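Local coordinates for lipopolysaccharide export system protein LptH (Pseudomonas aeruginosa, PDB 4UU4) that binds lipopolysaccharide and is required for its transfer from the inner to the outer membrane across the periplasm, at residues 27-32 / 111-116; 36-41 / 52-57; 86-91 / 103-108; 120-125 / 155-160; 134-139 / 149-154. All coordinates share one frame; numbering follows the deposited sequence.

Interaction 1 (27-32 / 111-116)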
# COMPACT_ATOMS: atom_id res chain seq x y z
N SER A 27 12.14 -11.53 -0.95
CA SER A 27 12.96 -11.04 0.15
C SER A 27 12.54 -9.67 0.67
O SER A 27 13.31 -8.99 1.34
CB SER A 27 14.44 -11.03 -0.27
OG SER A 27 14.80 -12.25 -0.88
N ASP A 28 11.30 -9.26 0.39
CA ASP A 28 10.80 -7.94 0.78
C ASP A 28 10.32 -7.74 2.22
O ASP A 28 9.64 -6.76 2.52
CB ASP A 28 9.83 -7.39 -0.26
CG ASP A 28 10.52 -6.57 -1.34
OD1 ASP A 28 11.55 -5.93 -1.03
OD2 ASP A 28 10.03 -6.55 -2.48
N ARG A 29 10.69 -8.66 3.10
CA ARG A 29 10.05 -8.82 4.41
C ARG A 29 11.09 -9.19 5.47
O ARG A 29 10.97 -8.81 6.64
CB ARG A 29 8.94 -9.89 4.34
CG ARG A 29 7.93 -9.87 5.50
CD ARG A 29 6.93 -11.06 5.32
NE ARG A 29 6.04 -11.36 6.44
CZ ARG A 29 6.42 -11.60 7.70
NH1 ARG A 29 7.70 -11.56 8.04
NH2 ARG A 29 5.49 -11.87 8.60
N GLU A 30 12.11 -9.94 5.06
CA GLU A 30 13.26 -10.26 5.91
C GLU A 30 14.25 -9.09 5.98
O GLU A 30 15.10 -9.05 6.87
CB GLU A 30 13.98 -11.53 5.42
CG GLU A 30 13.44 -12.84 6.00
CD GLU A 30 14.37 -13.46 7.03
OE1 GLU A 30 15.61 -13.34 6.87
OE2 GLU A 30 13.87 -14.06 8.00
N GLN A 31 14.14 -8.16 5.04
CA GLN A 31 14.93 -6.94 5.05
C GLN A 31 14.37 -5.97 6.09
O GLN A 31 13.19 -6.05 6.43
CB GLN A 31 14.91 -6.26 3.68
CG GLN A 31 15.42 -7.12 2.54
CD GLN A 31 16.90 -7.38 2.61
OE1 GLN A 31 17.71 -6.65 2.03
NE2 GLN A 31 17.28 -8.45 3.31
N PRO A 32 15.21 -5.06 6.60
CA PRO A 32 14.73 -4.06 7.57
C PRO A 32 13.84 -3.00 6.93
O PRO A 32 13.92 -2.75 5.73
CB PRO A 32 16.03 -3.42 8.07
CG PRO A 32 17.00 -3.61 6.96
CD PRO A 32 16.66 -4.94 6.36
N TYR A 111 -0.79 -1.79 4.23
CA TYR A 111 0.13 -2.87 3.91
C TYR A 111 0.17 -3.86 5.06
O TYR A 111 0.90 -3.67 6.04
CB TYR A 111 1.53 -2.32 3.58
CG TYR A 111 2.58 -3.39 3.32
CD1 TYR A 111 2.27 -4.56 2.64
CD2 TYR A 111 3.88 -3.22 3.76
CE1 TYR A 111 3.22 -5.53 2.41
CE2 TYR A 111 4.85 -4.18 3.53
CZ TYR A 111 4.51 -5.33 2.86
OH TYR A 111 5.48 -6.28 2.64
N PHE A 112 -0.65 -4.90 4.94
CA PHE A 112 -0.72 -5.96 5.94
C PHE A 112 0.46 -6.91 5.77
O PHE A 112 0.35 -7.96 5.15
CB PHE A 112 -2.05 -6.72 5.80
CG PHE A 112 -3.26 -5.92 6.23
CD1 PHE A 112 -3.67 -5.91 7.55
CD2 PHE A 112 -3.98 -5.19 5.30
CE1 PHE A 112 -4.78 -5.18 7.95
CE2 PHE A 112 -5.09 -4.45 5.69
CZ PHE A 112 -5.49 -4.45 7.01
N VAL A 113 1.60 -6.52 6.34
CA VAL A 113 2.87 -7.21 6.10
C VAL A 113 2.90 -8.68 6.53
O VAL A 113 3.50 -9.51 5.84
CB VAL A 113 4.04 -6.40 6.70
CG1 VAL A 113 3.52 -5.34 7.67
CG2 VAL A 113 5.06 -7.31 7.36
N THR A 114 2.25 -9.02 7.64
CA THR A 114 2.12 -10.43 8.03
C THR A 114 1.30 -11.22 7.01
O THR A 114 1.57 -12.39 6.75
CB THR A 114 1.46 -10.58 9.41
OG1 THR A 114 0.38 -9.63 9.52
CG2 THR A 114 2.46 -10.32 10.52
N GLN A 115 0.31 -10.57 6.41
CA GLN A 115 -0.63 -11.23 5.52
C GLN A 115 -0.17 -11.24 4.05
O GLN A 115 -0.75 -11.95 3.23
CB GLN A 115 -1.99 -10.54 5.60
CG GLN A 115 -2.33 -10.01 6.98
CD GLN A 115 -3.35 -10.88 7.69
OE1 GLN A 115 -4.43 -11.14 7.16
NE2 GLN A 115 -2.98 -11.37 8.88
N ASN A 116 0.86 -10.46 3.74
CA ASN A 116 1.22 -10.16 2.35
C ASN A 116 0.03 -9.59 1.58
O ASN A 116 -0.32 -10.09 0.51
CB ASN A 116 1.79 -11.38 1.62
CG ASN A 116 3.13 -11.83 2.18
OD1 ASN A 116 3.93 -11.01 2.65
ND2 ASN A 116 3.39 -13.13 2.12
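Arg29 turns CG away from its own backbone nitrogen (chi1 -163°) and then runs almost straight from CG to NE, which carries the guanidinium to the turn around Val113, although the nearest pair of CA atoms, Arg29 CA and Val113 CA, stays 7.5 Å apart. The polar link is modest: Arg29 NE gives a weak hydrogen bond to the carbonyl oxygen Val113 O, 3.2 Å away and bent to 129° at the hydrogen, with the oxygen approaching the guanidinium obliquely. Val113 CG2 lies over one face of the same group, displaced toward its rim. Farther along, Arg29 NH2 passes 3.7 Å from Thr114 CA and 3.9 Å from its methyl CG2. Asn116 crosses Arg29 at about a right angle, its OD1 4.0 Å from Arg29 CD and near the guanidinium plane at the edge, while the amide stands almost perpendicular to that plane (84°). Asp28, poorly ordered, has its carboxylate hydrogen-bonded to Ser61 N. Only 187 Å² is buried in all, as befits a surface contact. Segment 27-32 is the irregular lead-in to strand 34-36, an outermost strand of one sheet of the beta-jellyroll within this chain. Segment 111-116 finishes strand 109-112 of the other sheet, passes through an inverse gamma turn centred on Phe112 and heads for strand 117-121. Thr114 rests on Asp74 and Glu80, Asn116 on Thr142 and Gln143, and Tyr111 touches Val82 of strand 81-85 and Val118 of strand 117-121.

Interaction 2 (36-41 / 52-57)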
# COMPACT_ATOMS: atom_id res chain seq x y z
N GLN A 36 11.54 7.52 6.58
CA GLN A 36 12.06 8.87 6.50
C GLN A 36 10.87 9.83 6.56
O GLN A 36 9.96 9.74 5.73
CB GLN A 36 12.83 9.07 5.20
CG GLN A 36 13.48 10.44 5.05
CD GLN A 36 13.61 10.87 3.61
OE1 GLN A 36 12.93 10.34 2.72
NE2 GLN A 36 14.47 11.85 3.35
N ALA A 37 10.87 10.72 7.55
CA ALA A 37 9.80 11.70 7.67
C ALA A 37 10.28 13.03 8.25
O ALA A 37 11.47 13.22 8.49
CB ALA A 37 8.66 11.14 8.51
N ASP A 38 9.33 13.94 8.44
CA ASP A 38 9.58 15.20 9.12
C ASP A 38 9.47 15.01 10.62
O ASP A 38 10.21 15.63 11.39
CB ASP A 38 8.58 16.26 8.66
CG ASP A 38 8.87 16.77 7.27
OD1 ASP A 38 10.01 16.60 6.80
OD2 ASP A 38 7.95 17.34 6.65
N SER A 39 8.53 14.17 11.04
CA SER A 39 8.33 13.93 12.47
C SER A 39 7.84 12.51 12.73
O SER A 39 7.31 11.84 11.84
CB SER A 39 7.37 14.96 13.07
OG SER A 39 6.05 14.82 12.56
N ALA A 40 8.02 12.05 13.97
CA ALA A 40 7.59 10.71 14.36
C ALA A 40 7.22 10.68 15.83
O ALA A 40 7.79 11.41 16.63
CB ALA A 40 8.68 9.69 14.07
N GLU A 41 6.26 9.83 16.18
CA GLU A 41 5.95 9.58 17.58
C GLU A 41 5.77 8.09 17.81
O GLU A 41 4.94 7.45 17.17
CB GLU A 41 4.70 10.33 18.03
CG GLU A 41 4.42 10.11 19.51
CD GLU A 41 3.55 11.18 20.15
OE1 GLU A 41 3.02 12.04 19.43
OE2 GLU A 41 3.42 11.14 21.39
N ARG A 52 4.91 11.70 10.17
CA ARG A 52 4.28 12.77 9.39
C ARG A 52 5.30 13.56 8.58
O ARG A 52 6.46 13.71 9.00
CB ARG A 52 3.52 13.73 10.31
CG ARG A 52 2.43 13.10 11.15
CD ARG A 52 1.67 14.16 11.94
NE ARG A 52 1.00 13.61 13.11
CZ ARG A 52 1.63 13.29 14.24
NH1 ARG A 52 2.94 13.45 14.35
NH2 ARG A 52 0.94 12.80 15.26
N GLY A 53 4.87 14.07 7.43
CA GLY A 53 5.67 14.96 6.60
C GLY A 53 6.49 14.26 5.53
O GLY A 53 7.64 13.88 5.78
N ASP A 54 5.92 14.13 4.34
CA ASP A 54 6.58 13.46 3.21
C ASP A 54 7.13 12.10 3.61
O ASP A 54 8.29 11.79 3.32
CB ASP A 54 7.71 14.32 2.64
CG ASP A 54 7.21 15.55 1.91
OD1 ASP A 54 6.56 15.39 0.86
OD2 ASP A 54 7.50 16.67 2.39
N VAL A 55 6.31 11.30 4.27
CA VAL A 55 6.74 10.01 4.79
C VAL A 55 7.07 9.02 3.69
O VAL A 55 6.27 8.81 2.75
CB VAL A 55 5.66 9.42 5.71
CG1 VAL A 55 6.24 8.27 6.52
CG2 VAL A 55 5.11 10.50 6.61
N VAL A 56 8.25 8.42 3.81
CA VAL A 56 8.72 7.37 2.91
C VAL A 56 9.17 6.16 3.72
O VAL A 56 10.18 6.22 4.42
CB VAL A 56 9.93 7.84 2.07
CG1 VAL A 56 10.25 6.82 0.99
CG2 VAL A 56 9.66 9.20 1.46
N VAL A 57 8.43 5.06 3.62
CA VAL A 57 8.85 3.81 4.23
C VAL A 57 9.27 2.79 3.17
O VAL A 57 8.51 2.50 2.25
CB VAL A 57 7.77 3.22 5.19
CG1 VAL A 57 6.41 3.88 4.96
CG2 VAL A 57 7.70 1.70 5.07
O HOH W 1 9.81 17.96 3.93
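Gln36 lies alongside Val56, both side chains pointing the same way, and overlaps it through its amide oxygen: Gln36 OE1 comes within 3.7 Å of Val56 CG2. An extended side chain (chi1 -177°) carries the amide out to that methyl. Their backbones form an antiparallel hydrogen-bonded pair, Gln36 N giving to Val56 O and Val56 N to Gln36 O, each at 2.9 Å. A second ladder pairs Ser39 with Arg52, shifted by one residue. The extra residue is taken up in a classic beta bulge: Asp38 N and Ser39 N both give to the single carbonyl oxygen Arg52 O, and Arg52 N returns a bond to Ser39 O. Here the chain moves from strand 34-36 to strand 39-43, which lie at one end of the two jellyroll sheets, outermost within this chain, while its partner turns a corner at Gly53 and Asp54. Gly53, with its positive phi, lies next to the Asp38 carboxylate, Asp38 OD2 being 3.3 Å from Gly53 CA. Ala37 CB meets Val55 CG2 at 4.1 Å, a small apolar touch beside the bulge. Ser39 OG lies in the plane of the Arg52 guanidinium, at its edge. Two exposed acids approach each other, with Asp38 OD2 and Asp54 OD2 4.3 Å apart. Water 1 lies between these side chains, 3.2 Å from Asp38 OD1 and 3.1 Å from Asp54 OD2. Backbone pairing therefore brings like charges together at an exposed corner, and solvent would be expected to ease their repulsion; the proximity may also raise the proton affinity of one carboxylate slightly.

Interaction 3 (86-91 / 103-108)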
# COMPACT_ATOMS: atom_id res chain seq x y z
N GLY A 86 -2.40 9.85 1.89
CA GLY A 86 -1.89 10.97 1.11
C GLY A 86 -2.88 11.43 0.05
O GLY A 86 -4.06 11.10 0.12
N LYS A 87 -2.40 12.19 -0.93
CA LYS A 87 -3.23 12.63 -2.06
C LYS A 87 -2.59 12.38 -3.43
O LYS A 87 -2.21 13.33 -4.11
CB LYS A 87 -3.56 14.12 -1.94
CG LYS A 87 -3.63 14.69 -0.53
CD LYS A 87 -5.02 14.58 0.06
CE LYS A 87 -5.15 15.44 1.31
NZ LYS A 87 -6.53 15.41 1.87
N PRO A 88 -2.48 11.11 -3.85
CA PRO A 88 -2.82 9.93 -3.06
C PRO A 88 -1.59 9.34 -2.39
O PRO A 88 -0.46 9.79 -2.61
CB PRO A 88 -3.32 8.96 -4.13
CG PRO A 88 -2.44 9.26 -5.29
CD PRO A 88 -2.26 10.76 -5.27
N ALA A 89 -1.82 8.32 -1.57
CA ALA A 89 -0.75 7.50 -1.05
C ALA A 89 -0.29 6.55 -2.16
O ALA A 89 -1.08 6.16 -3.05
CB ALA A 89 -1.22 6.72 0.15
N TYR A 90 0.98 6.17 -2.08
CA TYR A 90 1.66 5.45 -3.15
C TYR A 90 2.36 4.19 -2.65
O TYR A 90 3.06 4.21 -1.64
CB TYR A 90 2.66 6.39 -3.83
CG TYR A 90 3.54 5.76 -4.89
CD1 TYR A 90 3.01 5.33 -6.11
CD2 TYR A 90 4.90 5.62 -4.68
CE1 TYR A 90 3.82 4.77 -7.08
CE2 TYR A 90 5.72 5.06 -5.64
CZ TYR A 90 5.18 4.64 -6.84
OH TYR A 90 6.00 4.08 -7.80
N TYR A 91 2.18 3.09 -3.38
CA TYR A 91 2.86 1.83 -3.10
C TYR A 91 3.64 1.43 -4.35
O TYR A 91 3.14 1.53 -5.46
CB TYR A 91 1.84 0.75 -2.74
CG TYR A 91 2.40 -0.66 -2.62
CD1 TYR A 91 2.92 -1.11 -1.42
CD2 TYR A 91 2.40 -1.53 -3.70
CE1 TYR A 91 3.43 -2.39 -1.29
CE2 TYR A 91 2.91 -2.81 -3.58
CZ TYR A 91 3.43 -3.23 -2.37
OH TYR A 91 3.94 -4.51 -2.24
N LYS A 103 3.09 -0.33 -9.78
CA LYS A 103 2.71 0.88 -9.07
C LYS A 103 1.31 0.72 -8.51
O LYS A 103 0.49 -0.01 -9.06
CB LYS A 103 2.77 2.09 -10.00
CG LYS A 103 4.14 2.35 -10.61
CD LYS A 103 4.11 3.56 -11.52
CE LYS A 103 5.48 3.83 -12.12
NZ LYS A 103 5.44 4.92 -13.14
N ALA A 104 1.05 1.39 -7.40
CA ALA A 104 -0.25 1.34 -6.76
C ALA A 104 -0.58 2.68 -6.12
O ALA A 104 0.28 3.33 -5.52
CB ALA A 104 -0.29 0.22 -5.72
N TYR A 105 -1.82 3.10 -6.27
CA TYR A 105 -2.24 4.40 -5.78
C TYR A 105 -3.54 4.26 -5.02
O TYR A 105 -4.38 3.43 -5.37
CB TYR A 105 -2.45 5.37 -6.94
CG TYR A 105 -1.22 5.60 -7.80
CD1 TYR A 105 -0.95 4.79 -8.90
CD2 TYR A 105 -0.35 6.64 -7.52
CE1 TYR A 105 0.16 5.02 -9.70
CE2 TYR A 105 0.76 6.88 -8.31
CZ TYR A 105 1.01 6.06 -9.40
OH TYR A 105 2.12 6.30 -10.17
N GLY A 106 -3.71 5.07 -3.99
CA GLY A 106 -4.97 5.07 -3.27
C GLY A 106 -5.01 6.15 -2.22
O GLY A 106 -3.99 6.48 -1.65
N LEU A 107 -6.19 6.71 -1.97
CA LEU A 107 -6.35 7.67 -0.89
C LEU A 107 -5.92 7.06 0.44
O LEU A 107 -5.21 7.70 1.21
CB LEU A 107 -7.78 8.20 -0.84
CG LEU A 107 -7.94 9.64 -1.36
CD1 LEU A 107 -7.18 9.82 -2.66
CD2 LEU A 107 -9.41 10.01 -1.54
N THR A 108 -6.34 5.83 0.71
CA THR A 108 -5.80 5.10 1.86
C THR A 108 -5.15 3.80 1.41
O THR A 108 -5.73 3.06 0.62
CB THR A 108 -6.88 4.82 2.93
OG1 THR A 108 -7.41 6.06 3.41
CG2 THR A 108 -6.29 4.04 4.10
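The peptide bond before Pro88 is cis, and it falls at the corner where the chain leaves one jellyroll sheet and starts the hairpin of strands 89-93 and 102-106 in the other. Across the hairpin the proline ring sets CB 3.6 Å from Gly106 O and CG 4.0 Å from Tyr105 CD2, crossing that side chain obliquely, and it also touches Leu107 CD1. The short strands 89-91 and 103-106 run antiparallel, at 157° between their directions. Two hydrogen-bonded pairs hold them, Ala89 with Gly106 and Tyr91 with Ala104; in the second, Tyr91 N gives to Ala104 O at 2.9 Å. Between these lies the non-hydrogen-bonded pair Tyr90 and Tyr105, whose side chains leave the same face side by side. Different first torsions, Tyr90 CG opposite its backbone N (chi1 175°) and Tyr105 CG beside its own, bring the rings together with centroids 5.3 Å apart and planes at 46°, an oblique aromatic pair. The closest atoms are Tyr90 CD1 and Tyr105 CE2 at 3.5 Å. Tyr90 OH lies 3.8 Å from Lys103 CG and is hydrogen-bonded to Glu92 OE1, and Lys125 makes a cation-pi contact with Tyr105. The other face carries Ala89, Tyr91 and Ala104, all buried; Tyr91 rests on Leu64 of the adjacent strand 62-66 and on Val118 of the opposing sheet, where Leu120 meets Ala104. On this face Ala104 CB sits 3.7 Å from Tyr91 CB and 3.8 Å from Tyr91 CD2, at the edge of the ring.

Interaction 4 (120-125 / 155-160)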
# COMPACT_ATOMS: atom_id res chain seq x y z
N LEU A 120 -5.93 -0.97 -1.20
CA LEU A 120 -6.06 0.41 -1.64
C LEU A 120 -7.53 0.80 -1.62
O LEU A 120 -8.36 0.13 -2.23
CB LEU A 120 -5.50 0.56 -3.06
CG LEU A 120 -4.13 -0.08 -3.30
CD1 LEU A 120 -4.18 -1.09 -4.43
CD2 LEU A 120 -3.08 0.98 -3.58
N ILE A 121 -7.85 1.88 -0.92
CA ILE A 121 -9.23 2.35 -0.83
C ILE A 121 -9.22 3.69 -1.56
O ILE A 121 -8.16 4.30 -1.74
CB ILE A 121 -9.79 2.20 0.60
CG1 ILE A 121 -9.75 0.74 1.05
CG2 ILE A 121 -11.21 2.74 0.69
CD1 ILE A 121 -10.65 0.44 2.23
N ASP A 122 -10.41 4.12 -1.97
CA ASP A 122 -10.73 5.48 -2.48
C ASP A 122 -9.96 6.16 -3.60
O ASP A 122 -9.11 7.02 -3.36
CB ASP A 122 -10.72 6.50 -1.36
CG ASP A 122 -11.84 7.51 -1.51
OD1 ASP A 122 -12.44 7.56 -2.60
OD2 ASP A 122 -12.10 8.26 -0.55
N GLN A 123 -10.29 5.80 -4.83
CA GLN A 123 -9.51 6.04 -6.04
C GLN A 123 -8.38 5.02 -6.30
O GLN A 123 -7.33 5.35 -6.84
CB GLN A 123 -9.02 7.47 -6.12
CG GLN A 123 -10.18 8.44 -6.07
CD GLN A 123 -9.76 9.83 -5.64
OE1 GLN A 123 -10.55 10.56 -5.05
NE2 GLN A 123 -8.52 10.20 -5.94
N ALA A 124 -8.64 3.77 -5.91
CA ALA A 124 -7.66 2.70 -6.04
C ALA A 124 -7.19 2.51 -7.49
O ALA A 124 -7.99 2.22 -8.38
CB ALA A 124 -8.23 1.40 -5.49
N LYS A 125 -5.90 2.69 -7.72
CA LYS A 125 -5.32 2.46 -9.04
C LYS A 125 -4.15 1.49 -8.91
O LYS A 125 -3.52 1.41 -7.87
CB LYS A 125 -4.85 3.78 -9.65
CG LYS A 125 -4.69 3.76 -11.17
CD LYS A 125 -4.00 5.02 -11.68
CE LYS A 125 -4.68 6.28 -11.17
NZ LYS A 125 -3.91 7.52 -11.53
N SER A 155 -16.57 1.23 3.78
CA SER A 155 -15.48 2.19 3.96
C SER A 155 -15.91 3.61 3.60
O SER A 155 -15.15 4.56 3.79
CB SER A 155 -14.25 1.77 3.16
OG SER A 155 -13.91 0.41 3.39
N GLN A 156 -17.12 3.74 3.07
CA GLN A 156 -17.74 5.04 2.77
C GLN A 156 -16.89 6.05 1.99
O GLN A 156 -16.64 7.16 2.47
CB GLN A 156 -18.29 5.68 4.05
CG GLN A 156 -19.52 6.55 3.81
CD GLN A 156 -19.20 8.03 3.85
OE1 GLN A 156 -18.98 8.60 4.92
NE2 GLN A 156 -19.19 8.67 2.69
N VAL A 157 -16.45 5.64 0.81
CA VAL A 157 -15.49 6.38 -0.01
C VAL A 157 -15.91 7.81 -0.32
O VAL A 157 -17.09 8.13 -0.37
CB VAL A 157 -15.24 5.65 -1.36
CG1 VAL A 157 -14.65 4.28 -1.13
CG2 VAL A 157 -16.53 5.54 -2.14
N THR A 158 -14.92 8.67 -0.54
CA THR A 158 -15.21 10.06 -0.88
C THR A 158 -15.45 10.19 -2.37
O THR A 158 -16.12 11.12 -2.83
CB THR A 158 -14.05 10.99 -0.46
OG1 THR A 158 -12.85 10.60 -1.12
CG2 THR A 158 -13.84 10.90 1.04
N SER A 159 -14.91 9.25 -3.13
CA SER A 159 -15.13 9.21 -4.57
C SER A 159 -15.81 7.92 -4.99
O SER A 159 -15.14 6.95 -5.35
CB SER A 159 -13.81 9.38 -5.32
OG SER A 159 -13.26 10.66 -5.10
N PRO A 160 -17.16 7.90 -4.94
CA PRO A 160 -17.93 6.70 -5.32
C PRO A 160 -17.67 6.24 -6.74
O PRO A 160 -17.69 7.04 -7.68
CB PRO A 160 -19.38 7.18 -5.17
CG PRO A 160 -19.30 8.28 -4.16
CD PRO A 160 -18.01 8.98 -4.45
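Asp122, buried at the corner where the chain passes from strand 117-121 of one jellyroll sheet to strand 124-128 of the other, takes its main partners here from the irregular segment 155-160. Hydrogen bonds dominate. Asp122 OD2 accepts from Thr158 N at 2.8 Å and from Thr158 OG1, modelled at 2.5 Å, a value whose shortness means little at this resolution. Both donors come on the syn side yet from opposite faces of the carboxylate plane, the amide 35° and the hydroxyl 30° out of it. Thr158 can offer both because OG1 stands between its backbone N and carbonyl carbon (chi1 60°), folded back near its own amide. The other oxygen, Asp122 OD1, receives Ser159 N at 3.0 Å through its syn lone pair. Together the three donors grip both carboxylate oxygens, fix the group's rotation and would be expected to favour its charged form. The next residue adds a bond between side chains, Ser159 OG giving to Gln123 OE1 at 2.7 Å from slightly off the carbonyl plane; Gln123 reaches it with an extended chain. Apolar contact adjoins the aspartate: Ile121 and Val157 cross at about a right angle and meet through Ile121 CG2 and Val157 CG1 at 4.2 Å. Leu107 flanks the corner as well, touching Asp122, Gln123 and Thr158, while Val157 also packs on Ala152. Thus the connection from strand 147-150 to strand 165-167 is tied down over the corner. At the first residue of segment 155-160, which is poorly ordered, Ile121 CD1 lies 3.5 Å from Ser155 OG.

Interaction 5 (134-139 / 149-154)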
# COMPACT_ATOMS: atom_id res chain seq x y z
N GLU A 134 -8.38 0.36 -12.22
CA GLU A 134 -9.00 1.39 -11.39
C GLU A 134 -10.27 0.88 -10.73
O GLU A 134 -11.04 0.14 -11.34
CB GLU A 134 -9.29 2.66 -12.20
CG GLU A 134 -8.15 3.66 -12.20
CD GLU A 134 -8.32 4.73 -13.27
OE1 GLU A 134 -8.58 4.36 -14.43
OE2 GLU A 134 -8.20 5.93 -12.94
N GLY A 135 -10.48 1.28 -9.48
CA GLY A 135 -11.62 0.81 -8.71
C GLY A 135 -11.81 1.54 -7.39
O GLY A 135 -10.95 2.33 -6.98
N GLU A 136 -12.94 1.29 -6.74
CA GLU A 136 -13.22 1.85 -5.44
C GLU A 136 -12.29 1.23 -4.40
O GLU A 136 -11.87 1.89 -3.45
CB GLU A 136 -14.68 1.59 -5.04
CG GLU A 136 -15.52 2.84 -4.87
CD GLU A 136 -16.92 2.53 -4.37
OE1 GLU A 136 -17.07 1.54 -3.63
OE2 GLU A 136 -17.86 3.28 -4.71
N LYS A 137 -11.97 -0.05 -4.60
CA LYS A 137 -11.12 -0.77 -3.67
C LYS A 137 -10.35 -1.90 -4.35
O LYS A 137 -10.93 -2.75 -5.03
CB LYS A 137 -11.96 -1.32 -2.52
CG LYS A 137 -11.23 -2.28 -1.61
CD LYS A 137 -12.12 -2.79 -0.50
CE LYS A 137 -11.46 -3.92 0.25
NZ LYS A 137 -12.13 -4.22 1.55
N ILE A 138 -9.04 -1.91 -4.16
CA ILE A 138 -8.19 -2.93 -4.78
C ILE A 138 -7.33 -3.66 -3.75
O ILE A 138 -6.52 -3.05 -3.06
CB ILE A 138 -7.27 -2.33 -5.86
CG1 ILE A 138 -8.10 -1.79 -7.02
CG2 ILE A 138 -6.30 -3.38 -6.36
CD1 ILE A 138 -7.27 -1.25 -8.16
N VAL A 139 -7.49 -4.97 -3.67
CA VAL A 139 -6.69 -5.78 -2.75
C VAL A 139 -5.58 -6.49 -3.52
O VAL A 139 -5.83 -7.09 -4.56
CB VAL A 139 -7.57 -6.79 -2.00
CG1 VAL A 139 -6.76 -7.48 -0.91
CG2 VAL A 139 -8.78 -6.09 -1.41
N ALA A 149 -10.27 -6.37 -7.54
CA ALA A 149 -10.81 -5.03 -7.70
C ALA A 149 -12.32 -5.06 -7.51
O ALA A 149 -13.00 -5.94 -8.03
CB ALA A 149 -10.45 -4.46 -9.06
N GLY A 150 -12.85 -4.09 -6.77
CA GLY A 150 -14.27 -4.06 -6.50
C GLY A 150 -14.67 -2.83 -5.72
O GLY A 150 -13.96 -1.83 -5.73
N ARG A 151 -15.80 -2.91 -5.04
CA ARG A 151 -16.30 -1.78 -4.27
C ARG A 151 -15.80 -1.84 -2.84
O ARG A 151 -15.47 -2.91 -2.32
CB ARG A 151 -17.83 -1.74 -4.29
CG ARG A 151 -18.43 -1.63 -5.67
CD ARG A 151 -19.79 -0.99 -5.60
NE ARG A 151 -19.70 0.37 -5.08
CZ ARG A 151 -20.75 1.17 -4.89
NH1 ARG A 151 -21.97 0.75 -5.19
NH2 ARG A 151 -20.57 2.39 -4.41
N ALA A 152 -15.76 -0.68 -2.19
CA ALA A 152 -15.35 -0.60 -0.80
C ALA A 152 -16.54 -0.87 0.11
O ALA A 152 -17.27 0.05 0.47
CB ALA A 152 -14.75 0.76 -0.52
N THR A 153 -16.74 -2.13 0.49
CA THR A 153 -17.85 -2.49 1.36
C THR A 153 -17.62 -2.02 2.80
O THR A 153 -16.90 -2.67 3.56
CB THR A 153 -18.08 -4.01 1.41
OG1 THR A 153 -16.87 -4.66 1.81
CG2 THR A 153 -18.52 -4.54 0.05
N GLY A 154 -18.26 -0.92 3.16
CA GLY A 154 -18.19 -0.41 4.52
C GLY A 154 -16.96 0.45 4.77
O GLY A 154 -16.38 0.39 5.85
O HOH W 2 -15.07 -0.01 -7.98
O HOH W 3 -19.51 0.93 -1.48
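The hairpin of strands 137-141 and 147-150 closes one edge of its jellyroll sheet, and this contact lies at the end where the chain, coming from strand 131-135 of the other sheet, turns a corner at Glu136 to enter the first strand, and the second runs out into a loop. Lys137 and Gly150 form the antiparallel hydrogen-bonded pair, with Lys137 N to Gly150 O and Gly150 N to Lys137 O. Beyond it Ile138 and Ala149 stand on one face, Ile138 CG1 at 4.1 Å from Ala149 CB, and Ile138 also packs on Leu120 and Ala124. On the opposite face the extended Lys137 side chain runs beside the loop that follows the strand, its CB 4.0 Å from Ala152 CB. The polar centre is Glu136. Arg151, bent at its third torsion (chi3 62°), forms a side-on, two-nitrogen salt bridge with it: NH2 reaches the syn lone pair of Glu136 OE2 at 2.9 Å, while NE meets Glu136 OE1 at 3.2 Å from above the carboxylate plane. The two flat groups are 58° apart. Ala152 N takes the anti lone pair of Glu136 OE1 at 3.0 Å. Two waters fill in: water 2 joins Glu136 N, 2.8 Å away, to Gly150 O, and water 3 gives to Ala152 O at 3.1 Å and weakly to Glu136 OE1. Glu136 OE2 also accepts from Arg161 N. With a guanidinium and two backbone amides directed at it, this buried carboxylate is very probably ionised; its bonds link loop, corner and Arg161, and the negative charge would be expected to strengthen them.

How the interactions relate
From the N terminus, interaction 1 closes the longest loop, joining the lead-in to strand 34-36 with the turn after strand 109-112. Interactions 2 and 3 both fall within that loop, one after the other: the first at outermost strands of the two sheets, the second at a corner between them nearer the middle. Interaction 4 opens only after interaction 1 has closed, and its loop encloses interaction 5. No loops cross. Interactions 3, 4 and 5 form a continuous run: Thr108 pairs with Ile121 and Tyr105 with Lys125, then Leu120 with Ile138 and Ala124 with Gly135. The centres of interactions 2 and 5 lie about 27 Å apart, on opposite sides of the chain's centre.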